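Local coordinates for periplasmic binding protein/LacI transcriptional regulator (Shewanella sp. ANA-3, PDB 5OCP) that binds the alpha and beta anomers of L-arabinofuranose and, as the periplasmic component of an ABC transporter, probably delivers the sugar for uptake, at residues A[6-11]-A[63-68]; A[83-88]-A[99-104]. All coordinates share one frame; numbering follows the deposited sequence.

Contact 1: A[6-11]-A[63-68]. With AHR (alpha-L-arabinofuranose), chain I; FUB (beta-L-arabinofuranose), chain J.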
ATOM      1  N   SER A   6      -0.211   6.748 -14.331  1.00 12.90           N
ATOM      2  CA  SER A   6      -1.215   5.706 -14.348  1.00 12.87           C
ATOM      3  C   SER A   6      -1.385   5.112 -12.969  1.00 12.41           C
ATOM      4  O   SER A   6      -0.488   4.374 -12.469  1.00 13.38           O
ATOM      5  CB  SER A   6      -0.883   4.619 -15.359  1.00 13.42           C
ATOM      6  OG  SER A   6      -1.817   3.503 -15.174  1.00 13.37           O
ATOM      7  N   GLN A   7      -2.486   5.454 -12.277  1.00 12.51           N
ATOM      8  CA  GLN A   7      -2.818   4.956 -10.948  1.00 12.40           C
ATOM      9  C   GLN A   7      -3.698   3.745 -11.013  1.00 13.42           C
ATOM     10  O   GLN A   7      -4.538   3.605 -11.959  1.00 13.13           O
ATOM     11  CB  GLN A   7      -3.466   6.100 -10.163  1.00 12.38           C
ATOM     12  CG  GLN A   7      -3.908   5.856  -8.741  1.00 12.78           C
ATOM     13  CD  GLN A   7      -2.754   5.539  -7.833  1.00 12.74           C
ATOM     14  OE1 GLN A   7      -2.123   4.484  -7.930  1.00 13.16           O
ATOM     15  NE2 GLN A   7      -2.514   6.434  -6.887  1.00 13.18           N
ATOM     16  N   VAL A   8      -3.543   2.899 -10.017  1.00 13.43           N
ATOM     17  CA  VAL A   8      -4.292   1.650  -9.914  1.00 14.39           C
ATOM     18  C   VAL A   8      -5.826   1.854  -9.897  1.00 16.45           C
ATOM     19  O   VAL A   8      -6.581   1.107 -10.588  1.00 15.73           O
ATOM     20  CB  VAL A   8      -3.854   0.908  -8.634  1.00 15.85           C
ATOM     21  CG1 VAL A   8      -4.747  -0.249  -8.328  1.00 17.54           C
ATOM     22  CG2 VAL A   8      -2.345   0.490  -8.726  1.00 15.21           C
ATOM     23  N   GLY A   9      -6.260   2.719  -9.007  1.00 15.41           N
ATOM     24  CA  GLY A   9      -7.663   2.841  -8.646  1.00 16.93           C
ATOM     25  C   GLY A   9      -7.841   3.608  -7.354  1.00 16.23           C
ATOM     26  O   GLY A   9      -7.049   4.488  -7.050  1.00 16.60           O
ATOM     27  N   SER A  10      -8.849   3.220  -6.584  1.00 16.68           N
ATOM     28  CA  SER A  10      -9.243   3.910  -5.352  1.00 18.13           C
ATOM     29  C   SER A  10      -9.711   2.919  -4.307  1.00 17.89           C
ATOM     30  O   SER A  10     -10.629   3.190  -3.534  1.00 20.98           O
ATOM     31  CB  SER A  10     -10.279   4.992  -5.685  1.00 21.42           C
ATOM     32  OG  SER A  10     -11.373   4.354  -6.268  1.00 25.41           O
ATOM     33  N   GLU A  11      -9.076   1.745  -4.257  1.00 16.58           N
ATOM     34  CA  GLU A  11      -9.516   0.653  -3.407  1.00 17.24           C
ATOM     35  C   GLU A  11      -9.439   0.931  -1.872  1.00 17.43           C
ATOM     36  O   GLU A  11     -10.117   0.279  -1.096  1.00 17.86           O
ATOM     37  CB  GLU A  11      -8.756  -0.648  -3.723  1.00 18.15           C
ATOM     38  CG  GLU A  11      -7.261  -0.738  -3.355  1.00 17.49           C
ATOM     39  CD  GLU A  11      -6.293   0.007  -4.283  1.00 16.90           C
ATOM     40  OE1 GLU A  11      -6.717   0.595  -5.299  1.00 15.97           O
ATOM     41  OE2 GLU A  11      -5.096   0.105  -3.923  1.00 16.54           O
ATOM     42  N   ALA A  63       1.993   3.072 -11.291  1.00 12.14           N
ATOM     43  CA  ALA A  63       1.827   2.351 -10.075  1.00 12.09           C
ATOM     44  C   ALA A  63       1.147   1.048 -10.513  1.00 12.31           C
ATOM     45  O   ALA A  63      -0.060   1.036 -10.753  1.00 12.24           O
ATOM     46  CB  ALA A  63       0.927   3.096  -9.080  1.00 12.56           C
ATOM     47  N   PRO A  64       1.904  -0.030 -10.720  1.00 13.82           N
ATOM     48  CA  PRO A  64       1.277  -1.167 -11.419  1.00 13.34           C
ATOM     49  C   PRO A  64       0.385  -2.046 -10.544  1.00 11.88           C
ATOM     50  O   PRO A  64       0.759  -2.410  -9.427  1.00 13.42           O
ATOM     51  CB  PRO A  64       2.500  -1.945 -11.888  1.00 14.29           C
ATOM     52  CG  PRO A  64       3.501  -1.715 -10.771  1.00 15.04           C
ATOM     53  CD  PRO A  64       3.345  -0.265 -10.496  1.00 14.40           C
ATOM     54  N   VAL A  65      -0.831  -2.353 -10.999  1.00 13.72           N
ATOM     55  CA  VAL A  65      -1.763  -3.130 -10.145  1.00 13.22           C
ATOM     56  C   VAL A  65      -1.284  -4.547  -9.810  1.00 13.86           C
ATOM     57  O   VAL A  65      -1.427  -5.023  -8.680  1.00 14.69           O
ATOM     58  CB  VAL A  65      -3.229  -3.113 -10.731  1.00 13.81           C
ATOM     59  CG1 VAL A  65      -3.300  -3.722 -12.127  1.00 15.10           C
ATOM     60  CG2 VAL A  65      -4.199  -3.677  -9.706  1.00 13.95           C
ATOM     61  N   VAL A  66      -0.698  -5.170 -10.852  1.00 13.89           N
ATOM     62  CA  VAL A  66      -0.102  -6.507 -10.744  1.00 14.64           C
ATOM     63  C   VAL A  66       1.224  -6.441 -11.450  1.00 13.99           C
ATOM     64  O   VAL A  66       1.569  -5.414 -12.081  1.00 15.54           O
ATOM     65  CB  VAL A  66      -1.016  -7.629 -11.344  1.00 17.89           C
ATOM     66  CG1 VAL A  66      -2.328  -7.672 -10.531  1.00 18.24           C
ATOM     67  CG2 VAL A  66      -1.253  -7.436 -12.838  1.00 17.63           C
ATOM     68  N   GLU A  67       2.007  -7.506 -11.283  1.00 15.61           N
ATOM     69  CA  GLU A  67       3.400  -7.508 -11.693  1.00 16.00           C
ATOM     70  C   GLU A  67       3.581  -7.982 -13.148  1.00 16.29           C
ATOM     71  O   GLU A  67       4.588  -7.632 -13.739  1.00 16.94           O
ATOM     72  CB  GLU A  67       4.239  -8.366 -10.757  1.00 17.77           C
ATOM     73  CG  GLU A  67       4.212  -7.986  -9.309  1.00 18.52           C
ATOM     74  CD  GLU A  67       5.091  -8.813  -8.410  1.00 20.75           C
ATOM     75  OE1 GLU A  67       5.212 -10.076  -8.647  1.00 23.19           O
ATOM     76  OE2 GLU A  67       5.594  -8.227  -7.396  1.00 20.71           O
ATOM     77  N   THR A  68       2.678  -8.773 -13.678  1.00 16.01           N
ATOM     78  CA  THR A  68       2.837  -9.359 -14.994  1.00 18.73           C
ATOM     79  C   THR A  68       2.237  -8.486 -16.076  1.00 20.09           C
ATOM     80  O   THR A  68       1.349  -7.690 -15.783  1.00 19.63           O
ATOM     81  CB  THR A  68       2.077 -10.707 -14.995  1.00 19.62           C
ATOM     82  OG1 THR A  68       0.737 -10.533 -14.495  1.00 24.62           O
ATOM     83  CG2 THR A  68       2.757 -11.630 -14.008  1.00 22.15           C
TER
HETATM   84  O5  AHR I 407       0.500  -0.897  -2.890  0.50  9.68           O
HETATM   85  C5  AHR I 407       0.198  -0.331  -1.652  0.50  9.29           C
HETATM   86  C4  AHR I 407      -1.057  -0.960  -1.076  0.50  9.24           C
HETATM   87  O4  AHR I 407      -2.126  -0.893  -1.990  0.50  8.99           O
HETATM   88  C3  AHR I 407      -1.499  -0.266   0.227  0.50  9.08           C
HETATM   89  O3  AHR I 407      -0.795  -0.826   1.289  0.50  9.41           O
HETATM   90  C2  AHR I 407      -2.990  -0.556   0.171  0.50  9.17           C
HETATM   91  O2  AHR I 407      -3.804   0.269   0.952  0.50  9.41           O
HETATM   92  C1  AHR I 407      -3.238  -0.297  -1.304  0.50  9.47           C
HETATM   93  O1  AHR I 407      -4.365  -0.913  -1.669  0.50 10.09           O
HETATM   94  O5  FUB J 408       0.500  -0.896  -2.888  0.50 14.06           O
HETATM   95  C5  FUB J 408       0.191  -0.330  -1.653  0.50 12.97           C
HETATM   96  C4  FUB J 408      -1.069  -0.958  -1.079  0.50 12.74           C
HETATM   97  O4  FUB J 408      -2.139  -0.911  -1.992  0.50 12.21           O
HETATM   98  C3  FUB J 408      -1.517  -0.265   0.217  0.50 12.38           C
HETATM   99  O3  FUB J 408      -0.798  -0.814   1.278  0.50 12.84           O
HETATM  100  C2  FUB J 408      -3.001  -0.611   0.208  0.50 12.46           C
HETATM  101  O2  FUB J 408      -3.809   0.264   0.961  0.50 12.95           O
HETATM  102  C1  FUB J 408      -3.371  -0.720  -1.271  0.50 12.39           C
HETATM  103  O1  FUB J 408      -3.845   0.477  -1.650  0.50 13.65           O

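Contact 2: A[83-88]-A[99-104]. With FUB (beta-L-arabinofuranose), chain J; AHR (alpha-L-arabinofuranose), chain I.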
ATOM      1  N   PRO A  83      10.857   8.222 -20.777  1.00 17.54           N
ATOM      2  CA  PRO A  83      11.291   7.450 -19.585  1.00 18.16           C
ATOM      3  C   PRO A  83      10.076   7.025 -18.734  1.00 16.56           C
ATOM      4  O   PRO A  83       9.098   7.816 -18.577  1.00 15.82           O
ATOM      5  CB  PRO A  83      12.160   8.462 -18.851  1.00 19.83           C
ATOM      6  CG  PRO A  83      11.653   9.812 -19.251  1.00 22.15           C
ATOM      7  CD  PRO A  83      11.270   9.630 -20.680  1.00 21.04           C
ATOM      8  N   VAL A  84      10.208   5.871 -18.095  1.00 15.11           N
ATOM      9  CA  VAL A  84       9.144   5.345 -17.286  1.00 15.58           C
ATOM     10  C   VAL A  84       9.692   5.178 -15.820  1.00 15.09           C
ATOM     11  O   VAL A  84      10.706   4.613 -15.652  1.00 14.95           O
ATOM     12  CB  VAL A  84       8.669   4.012 -17.820  1.00 15.99           C
ATOM     13  CG1 VAL A  84       7.649   3.405 -16.893  1.00 16.06           C
ATOM     14  CG2 VAL A  84       8.034   4.177 -19.188  1.00 16.17           C
ATOM     15  N   VAL A  85       8.960   5.685 -14.828  1.00 14.50           N
ATOM     16  CA  VAL A  85       9.306   5.413 -13.443  1.00 13.74           C
ATOM     17  C   VAL A  85       8.190   4.546 -12.862  1.00 14.70           C
ATOM     18  O   VAL A  85       6.986   4.826 -13.063  1.00 14.18           O
ATOM     19  CB  VAL A  85       9.397   6.670 -12.686  1.00 14.16           C
ATOM     20  CG1 VAL A  85       9.674   6.364 -11.203  1.00 14.91           C
ATOM     21  CG2 VAL A  85      10.512   7.546 -13.274  1.00 15.53           C
ATOM     22  N   ILE A  86       8.595   3.472 -12.178  1.00 13.59           N
ATOM     23  CA  ILE A  86       7.635   2.648 -11.498  1.00 13.47           C
ATOM     24  C   ILE A  86       7.565   3.115 -10.085  1.00 14.72           C
ATOM     25  O   ILE A  86       8.591   3.411  -9.468  1.00 13.48           O
ATOM     26  CB  ILE A  86       8.119   1.171 -11.522  1.00 14.01           C
ATOM     27  CG1 ILE A  86       8.395   0.667 -12.931  1.00 15.18           C
ATOM     28  CG2 ILE A  86       7.145   0.245 -10.799  1.00 14.62           C
ATOM     29  CD1 ILE A  86       7.182   0.747 -13.860  1.00 17.82           C
ATOM     30  N   VAL A  87       6.355   3.180  -9.494  1.00 13.15           N
ATOM     31  CA  VAL A  87       6.170   3.574  -8.123  1.00 12.70           C
ATOM     32  C   VAL A  87       5.229   2.576  -7.403  1.00 13.21           C
ATOM     33  O   VAL A  87       4.373   1.963  -8.007  1.00 12.80           O
ATOM     34  CB  VAL A  87       5.574   4.964  -7.950  1.00 13.27           C
ATOM     35  CG1 VAL A  87       6.572   6.001  -8.480  1.00 13.01           C
ATOM     36  CG2 VAL A  87       4.234   5.107  -8.650  1.00 13.76           C
ATOM     37  N   ASP A  88       5.475   2.436  -6.124  1.00 12.95           N
ATOM     38  CA  ASP A  88       4.578   1.718  -5.203  1.00 13.57           C
ATOM     39  C   ASP A  88       4.788   0.242  -5.401  1.00 13.57           C
ATOM     40  O   ASP A  88       5.731  -0.313  -4.793  1.00 14.22           O
ATOM     41  CB  ASP A  88       3.144   2.280  -5.301  1.00 15.22           C
ATOM     42  CG  ASP A  88       2.088   1.332  -4.690  1.00 16.34           C
ATOM     43  OD1 ASP A  88       2.433   0.578  -3.730  1.00 15.39           O
ATOM     44  OD2 ASP A  88       0.921   1.278  -5.208  1.00 17.26           O
ATOM     45  N   PHE A  99      12.709   0.587 -17.770  1.00 18.02           N
ATOM     46  CA  PHE A  99      12.309   1.623 -16.887  1.00 16.10           C
ATOM     47  C   PHE A  99      13.551   2.406 -16.386  1.00 17.48           C
ATOM     48  O   PHE A  99      14.711   1.906 -16.410  1.00 18.88           O
ATOM     49  CB  PHE A  99      11.412   1.035 -15.774  1.00 18.09           C
ATOM     50  CG  PHE A  99      12.129   0.118 -14.845  1.00 16.89           C
ATOM     51  CD1 PHE A  99      12.774   0.629 -13.715  1.00 17.51           C
ATOM     52  CD2 PHE A  99      12.150  -1.247 -15.105  1.00 20.02           C
ATOM     53  CE1 PHE A  99      13.454  -0.223 -12.880  1.00 19.46           C
ATOM     54  CE2 PHE A  99      12.877  -2.108 -14.313  1.00 21.63           C
ATOM     55  CZ  PHE A  99      13.539  -1.575 -13.179  1.00 19.26           C
ATOM     56  N   LEU A 100      13.330   3.614 -15.979  1.00 16.72           N
ATOM     57  CA  LEU A 100      14.322   4.484 -15.487  1.00 16.48           C
ATOM     58  C   LEU A 100      14.665   4.049 -14.055  1.00 18.03           C
ATOM     59  O   LEU A 100      15.804   3.834 -13.749  1.00 18.47           O
ATOM     60  CB  LEU A 100      13.834   5.926 -15.560  1.00 16.52           C
ATOM     61  CG  LEU A 100      14.682   6.998 -14.962  1.00 16.36           C
ATOM     62  CD1 LEU A 100      16.127   7.038 -15.540  1.00 19.17           C
ATOM     63  CD2 LEU A 100      14.103   8.358 -15.053  1.00 18.14           C
ATOM     64  N   THR A 101      13.651   3.930 -13.204  1.00 14.65           N
ATOM     65  CA  THR A 101      13.865   3.523 -11.820  1.00 14.65           C
ATOM     66  C   THR A 101      12.549   3.243 -11.102  1.00 14.00           C
ATOM     67  O   THR A 101      11.471   3.519 -11.629  1.00 12.81           O
ATOM     68  CB  THR A 101      14.647   4.592 -11.034  1.00 15.20           C
ATOM     69  OG1 THR A 101      15.040   4.062  -9.761  1.00 17.40           O
ATOM     70  CG2 THR A 101      13.791   5.830 -10.821  1.00 16.66           C
ATOM     71  N   ARG A 102      12.647   2.693  -9.896  1.00 13.81           N
ATOM     72  CA  ARG A 102      11.469   2.374  -9.099  1.00 12.91           C
ATOM     73  C   ARG A 102      11.555   3.012  -7.716  1.00 14.60           C
ATOM     74  O   ARG A 102      12.550   2.854  -7.009  1.00 14.90           O
ATOM     75  CB  ARG A 102      11.306   0.857  -8.969  1.00 14.80           C
ATOM     76  CG  ARG A 102      10.303   0.431  -7.909  1.00 13.29           C
ATOM     77  CD  ARG A 102       9.895  -1.023  -8.089  1.00 14.40           C
ATOM     78  NE  ARG A 102       8.819  -1.405  -7.179  1.00 13.43           N
ATOM     79  CZ  ARG A 102       9.000  -2.095  -6.058  1.00 14.45           C
ATOM     80  NH1 ARG A 102      10.219  -2.481  -5.703  1.00 17.63           N
ATOM     81  NH2 ARG A 102       7.963  -2.399  -5.288  1.00 15.01           N
ATOM     82  N   ILE A 103      10.505   3.733  -7.338  1.00 13.20           N
ATOM     83  CA  ILE A 103      10.457   4.397  -6.046  1.00 14.53           C
ATOM     84  C   ILE A 103       9.470   3.606  -5.206  1.00 13.76           C
ATOM     85  O   ILE A 103       8.332   3.500  -5.582  1.00 14.22           O
ATOM     86  CB  ILE A 103       9.969   5.823  -6.135  1.00 16.23           C
ATOM     87  CG1 ILE A 103      10.690   6.615  -7.221  1.00 15.05           C
ATOM     88  CG2 ILE A 103      10.037   6.475  -4.759  1.00 15.72           C
ATOM     89  CD1 ILE A 103      12.229   6.520  -7.219  1.00 16.15           C
ATOM     90  N   ALA A 104       9.921   2.974  -4.108  1.00 12.67           N
ATOM     91  CA  ALA A 104       9.037   2.099  -3.390  1.00 12.59           C
ATOM     92  C   ALA A 104       9.496   1.960  -1.931  1.00 14.54           C
ATOM     93  O   ALA A 104      10.666   2.169  -1.632  1.00 17.53           O
ATOM     94  CB  ALA A 104       8.942   0.755  -4.068  1.00 13.10           C
TER
HETATM   95  O5  FUB J 408       0.500  -0.896  -2.888  0.50 14.06           O
HETATM   96  C5  FUB J 408       0.191  -0.330  -1.653  0.50 12.97           C
HETATM   97  C4  FUB J 408      -1.069  -0.958  -1.079  0.50 12.74           C
HETATM   98  O4  FUB J 408      -2.139  -0.911  -1.992  0.50 12.21           O
HETATM   99  C3  FUB J 408      -1.517  -0.265   0.217  0.50 12.38           C
HETATM  100  O3  FUB J 408      -0.798  -0.814   1.278  0.50 12.84           O
HETATM  101  C2  FUB J 408      -3.001  -0.611   0.208  0.50 12.46           C
HETATM  102  O2  FUB J 408      -3.809   0.264   0.961  0.50 12.95           O
HETATM  103  C1  FUB J 408      -3.371  -0.720  -1.271  0.50 12.39           C
HETATM  104  O1  FUB J 408      -3.845   0.477  -1.650  0.50 13.65           O
HETATM  105  O5  AHR I 407       0.500  -0.897  -2.890  0.50  9.68           O
HETATM  106  C5  AHR I 407       0.198  -0.331  -1.652  0.50  9.29           C
HETATM  107  C4  AHR I 407      -1.057  -0.960  -1.076  0.50  9.24           C
HETATM  108  O4  AHR I 407      -2.126  -0.893  -1.990  0.50  8.99           O
HETATM  109  C3  AHR I 407      -1.499  -0.266   0.227  0.50  9.08           C
HETATM  110  O3  AHR I 407      -0.795  -0.826   1.289  0.50  9.41           O
HETATM  111  C2  AHR I 407      -2.990  -0.556   0.171  0.50  9.17           C
HETATM  112  O2  AHR I 407      -3.804   0.269   0.952  0.50  9.41           O
HETATM  113  C1  AHR I 407      -3.238  -0.297  -1.304  0.50  9.47           C
HETATM  114  O1  AHR I 407      -4.365  -0.913  -1.669  0.50 10.09           O

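Contact 1: A[6-11]-A[63-68]
Val-8 packs against Ala-63 and Val-65 where two neighbouring parallel strands, 2-7 and 59-62, end in loops at the C-terminal edge of an alpha/beta lobe of the periplasmic binding protein fold. The last backbone link is the bond from Ala-63 N to Ser-6 O (3.0 Å), which is almost straight at 174°. Beyond it the side chains take over. From its CB, Val-8 sends its two methyls to different partners. With CG1 anti to the backbone nitrogen (chi1 170°), that methyl meets CG2 of Val-65 at 3.7 Å, the two side chains meeting at a slant. The other methyl, CG2, presses tightly on the carbonyl of Ala-63, 3.1 Å from its O, and also lies near CA of Val-65. The carbonyl oxygen of Ala-63 is bonded by Gln-45 from helix 42-54, whose amide oxygen in turn accepts Val-65 N, pinning the loop at two points. Gln-7 starts out pointing away, but a turn about its CB-CG bond (chi2 64°) brings OE1 back to 3.5 Å from Ala-63 CB. There OE1 receives the N-H of Val-8 on a lone pair, in the carbonyl plane, at 3.0 Å, and a second donor, Arg-15 NH1; NE2 is bonded to Ser-19 OG, so both ends of the amide are held and its rotation is fixed. The loop that follows strand 2-7 carries Glu-11 into the sugar pocket, its OE2 salt-bridged to Arg-15 NE and lying 2.6 Å from O1 of either anomer.

Contact 2: A[83-88]-A[99-104]
Val-85 and Ile-103 meet at the apolar centre of two adjacent parallel strands in an alpha/beta lobe of the periplasmic binding protein fold, CG1 of each 4.1 Å from the other. Val-87 CG1 continues the row against Ile-103 CB, while Val-85 CG2 turns to Leu-100 CD2. On the reverse face Ile-86 touches two neighbours: its CG1 approaches CB of Phe-99, the side chains crossing at about a right angle, and its CG2 lies 4.1 Å from CD of Arg-102, at the edge of the guanidinium. A series of backbone bonds joins the strands, from Leu-100 N to Val-84 O (2.8 Å), through Ile-86 N to Thr-101 O (2.9 Å) and Ile-103 N to Ile-86 O, to Asp-88 N with Ile-103 O at 3.1 Å. On the face of Ile-86, Arg-102 runs extended from CG to NE toward the C-terminal end of the strands, and NH2 makes a weak, bent bond (130°) to Asp-88 O. Ala-104 CB covers one guanidinium face, 3.4 Å above its plane, and NE is held by Arg-89 O. Just past strand 84-87, a chi1 of 163° turns the carboxylate of Asp-88 away from its own N and into the sugar pocket; OD1 is 2.6 Å from O5 of both anomers and OD2 is salt-bridged to Arg-15. Replacing Asp-88 with an alanine would probably deprive O5 of this close carboxylate partner and Arg-15 of one of its countercharges. Strand 59-62 flanks 84-87, strand 268-270 flanks 101-104, and helix 248-259 packs on the face bearing Val-85 and Thr-101.

Overall arrangement
Both contacts are buried in the same parallel sheet, and neither is a surface contact. Contact 2 pairs two full strands by a series of backbone bonds, with aliphatic side chains on both faces and an arginine reaching the C-terminal end of the pair. Contact 1 lies at the end of the strands, keeps a single backbone bond, and relies on a few methyls and side-chain amides to fix its loops. They touch where Pro-64 and Ala-63 pack against Ile-86 and Val-87, strand 59-62 lying between strands 2-7 and 84-87. Each contact supplies one acid to the sugar from beyond a strand end, and Arg-15 of helix 13-29 joins the two.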